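Side-chain contact in activating signal cointegrator 1 complex subunit 2 (Homo sapiens, PDB 6YXQ), which binds K63-linked polyubiquitin chains and recruits the helicase subunit ASCC3 and the repair enzyme ALKBH3 to sites of DNA alkylation damage: residues B[365-368]-B[369-373]. Numbering follows the deposited sequence.
Sequences KRFL and RDYDA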
ATOM      1  N   LYS B 365     -11.336 -15.559  32.189  1.00 67.62           N
ATOM      2  CA  LYS B 365     -12.788 -15.715  32.088  1.00 70.06           C
ATOM      3  C   LYS B 365     -13.420 -14.658  31.185  1.00 70.71           C
ATOM      4  O   LYS B 365     -14.343 -14.966  30.423  1.00 72.89           O
ATOM      5  CB  LYS B 365     -13.416 -15.683  33.479  1.00 60.68           C
ATOM      6  CG  LYS B 365     -12.992 -16.832  34.387  1.00 70.62           C
ATOM      7  CD  LYS B 365     -13.396 -16.570  35.840  1.00 93.82           C
ATOM      8  CE  LYS B 365     -14.910 -16.684  36.043  1.00 97.95           C
ATOM      9  NZ  LYS B 365     -15.313 -16.463  37.460  1.00 99.88           N
ATOM     10  N   ARG B 366     -12.942 -13.415  31.248  1.00 63.27           N
ATOM     11  CA  ARG B 366     -13.507 -12.371  30.396  1.00 74.56           C
ATOM     12  C   ARG B 366     -13.209 -12.643  28.928  1.00 77.32           C
ATOM     13  O   ARG B 366     -14.089 -12.522  28.067  1.00 71.86           O
ATOM     14  CB  ARG B 366     -12.969 -10.999  30.804  1.00 69.13           C
ATOM     15  CG  ARG B 366     -13.218  -9.902  29.776  1.00 69.40           C
ATOM     16  CD  ARG B 366     -14.700  -9.715  29.502  1.00 76.12           C
ATOM     17  NE  ARG B 366     -14.930  -8.798  28.395  1.00 84.36           N
ATOM     18  CZ  ARG B 366     -15.183  -7.502  28.548  1.00 90.64           C
ATOM     19  NH1 ARG B 366     -15.242  -6.979  29.767  1.00 85.55           N
ATOM     20  NH2 ARG B 366     -15.379  -6.730  27.484  1.00 86.36           N
ATOM     21  N   PHE B 367     -11.965 -12.999  28.616  1.00 77.27           N
ATOM     22  CA  PHE B 367     -11.654 -13.378  27.247  1.00 62.57           C
ATOM     23  C   PHE B 367     -12.431 -14.619  26.837  1.00 66.10           C
ATOM     24  O   PHE B 367     -12.910 -14.711  25.703  1.00 65.81           O
ATOM     25  CB  PHE B 367     -10.160 -13.623  27.085  1.00 65.02           C
ATOM     26  CG  PHE B 367      -9.820 -14.399  25.852  1.00 69.20           C
ATOM     27  CD1 PHE B 367      -9.771 -13.772  24.621  1.00 64.58           C
ATOM     28  CD2 PHE B 367      -9.574 -15.760  25.917  1.00 74.97           C
ATOM     29  CE1 PHE B 367      -9.469 -14.482  23.478  1.00 62.95           C
ATOM     30  CE2 PHE B 367      -9.272 -16.476  24.777  1.00 67.38           C
ATOM     31  CZ  PHE B 367      -9.219 -15.835  23.557  1.00 66.36           C
ATOM     32  N   LEU B 368     -12.552 -15.596  27.740  1.00 56.12           N
ATOM     33  CA  LEU B 368     -13.269 -16.817  27.397  1.00 49.68           C
ATOM     34  C   LEU B 368     -14.716 -16.513  27.045  1.00 66.20           C
ATOM     35  O   LEU B 368     -15.246 -17.022  26.053  1.00 61.27           O
ATOM     36  CB  LEU B 368     -13.200 -17.816  28.549  1.00 46.94           C
ATOM     37  CG  LEU B 368     -12.519 -19.150  28.235  1.00 64.92           C
ATOM     38  CD1 LEU B 368     -12.695 -20.103  29.404  1.00 67.25           C
ATOM     39  CD2 LEU B 368     -13.053 -19.760  26.946  1.00 48.79           C
ATOM     40  N   ARG B 369     -15.365 -15.671  27.847  1.00 65.05           N
ATOM     41  CA  ARG B 369     -16.772 -15.352  27.632  1.00 64.38           C
ATOM     42  C   ARG B 369     -16.990 -14.722  26.261  1.00 64.95           C
ATOM     43  O   ARG B 369     -17.824 -15.186  25.475  1.00 76.79           O
ATOM     44  CB  ARG B 369     -17.244 -14.430  28.758  1.00 84.43           C
ATOM     45  CG  ARG B 369     -18.628 -13.839  28.608  1.00103.48           C
ATOM     46  CD  ARG B 369     -18.760 -12.568  29.452  1.00114.40           C
ATOM     47  NE  ARG B 369     -17.885 -12.565  30.625  1.00115.75           N
ATOM     48  CZ  ARG B 369     -17.547 -11.471  31.301  1.00110.25           C
ATOM     49  NH1 ARG B 369     -18.008 -10.286  30.918  1.00120.62           N
ATOM     50  NH2 ARG B 369     -16.745 -11.561  32.356  1.00 86.62           N
ATOM     51  N   ASP B 370     -16.213 -13.682  25.943  1.00 64.16           N
ATOM     52  CA  ASP B 370     -16.345 -12.984  24.664  1.00 69.50           C
ATOM     53  C   ASP B 370     -15.972 -13.888  23.489  1.00 76.74           C
ATOM     54  O   ASP B 370     -16.673 -13.921  22.460  1.00 68.14           O
ATOM     55  CB  ASP B 370     -15.462 -11.732  24.676  1.00 56.35           C
ATOM     56  CG  ASP B 370     -15.905 -10.703  25.718  1.00 80.12           C
ATOM     57  OD1 ASP B 370     -16.964 -10.892  26.362  1.00 91.91           O
ATOM     58  OD2 ASP B 370     -15.179  -9.705  25.903  1.00 71.72           O
ATOM     59  N   TYR B 371     -14.867 -14.628  23.625  1.00 72.13           N
ATOM     60  CA  TYR B 371     -14.443 -15.540  22.569  1.00 66.91           C
ATOM     61  C   TYR B 371     -15.492 -16.608  22.305  1.00 72.41           C
ATOM     62  O   TYR B 371     -15.744 -16.958  21.151  1.00 60.42           O
ATOM     63  CB  TYR B 371     -13.111 -16.200  22.927  1.00 58.77           C
ATOM     64  CG  TYR B 371     -12.733 -17.286  21.949  1.00 48.74           C
ATOM     65  CD1 TYR B 371     -12.213 -16.966  20.705  1.00 57.69           C
ATOM     66  CD2 TYR B 371     -12.920 -18.625  22.252  1.00 49.20           C
ATOM     67  CE1 TYR B 371     -11.882 -17.943  19.795  1.00 58.89           C
ATOM     68  CE2 TYR B 371     -12.590 -19.613  21.345  1.00 52.16           C
ATOM     69  CZ  TYR B 371     -12.068 -19.262  20.116  1.00 61.22           C
ATOM     70  OH  TYR B 371     -11.734 -20.230  19.197  1.00 77.33           O
ATOM     71  N   ASP B 372     -16.075 -17.177  23.363  1.00 72.20           N
ATOM     72  CA  ASP B 372     -17.139 -18.154  23.189  1.00 63.07           C
ATOM     73  C   ASP B 372     -18.359 -17.521  22.537  1.00 71.96           C
ATOM     74  O   ASP B 372     -19.032 -18.156  21.715  1.00 69.99           O
ATOM     75  CB  ASP B 372     -17.511 -18.761  24.536  1.00 62.31           C
ATOM     76  CG  ASP B 372     -18.521 -19.874  24.406  1.00 75.59           C
ATOM     77  OD1 ASP B 372     -18.197 -20.904  23.775  1.00 76.24           O
ATOM     78  OD2 ASP B 372     -19.645 -19.714  24.926  1.00 80.16           O
ATOM     79  N   ALA B 373     -18.664 -16.270  22.892  1.00 64.96           N
ATOM     80  CA  ALA B 373     -19.782 -15.586  22.257  1.00 59.27           C
ATOM     81  C   ALA B 373     -19.578 -15.492  20.752  1.00 75.23           C
ATOM     82  O   ALA B 373     -20.537 -15.634  19.981  1.00 82.25           O
ATOM     83  CB  ALA B 373     -19.967 -14.198  22.865  1.00 49.20           C
TER
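Arg366 and Asp370, one turn apart, lie on helix 365-374, whose first two turns are held by four successive i to i+4 backbone bonds, from Lys365 O to Arg369 N through Leu368 O to Asp372 N. The bond from Asp370 N to Arg366 O is the longest of the four, at 3.2 Å. The same i, i+4 spacing sets up two side-chain pairs. In the first, a salt bridge, Arg366 NE donates an almost straight bond to Asp370 OD2 over 2.7 Å, in the plane of the guanidinium but 32° out of that of the carboxylate, on the syn side; NH2 of Arg366 adds a weak bond to the same oxygen. Arg366 gets there because its CG stands anti to the backbone N and the chain then bends at chi2 (59°), carrying the guanidinium forward along the helix toward Asp370. The bend also lays Arg366 CD over one face of the Arg369 guanidinium, 3.6 Å from its NH1, so the two arginines pack despite their like charges. A leucine in place of Arg366 would probably leave Asp370 without its nearest counter-charge and cost Glu295 this salt bridge.

The second pair is aromatic. Phe367 and Tyr371 point the same way with ring planes only 19° apart, but they are slid so far that they hardly overlap; a CH-pi contact does the work, Tyr371 CB sitting over one Phe367 face, 4.0 Å from CZ.

Both rings meet Phe327 of helix 306-340 edge-to-face. Tyr287 and Glu295 of helix 279-300 take up Asp370 OD2 and Arg366 NH2, while Glu288 receives the backbone N-H groups of Arg366 and Phe367. Leu368 packs on Ala402 of helix 394-408, and Asp372 bonds Val377 N and Trp407 NE1, so the helix is packed among these three in the helical N-terminal part of ASCC2.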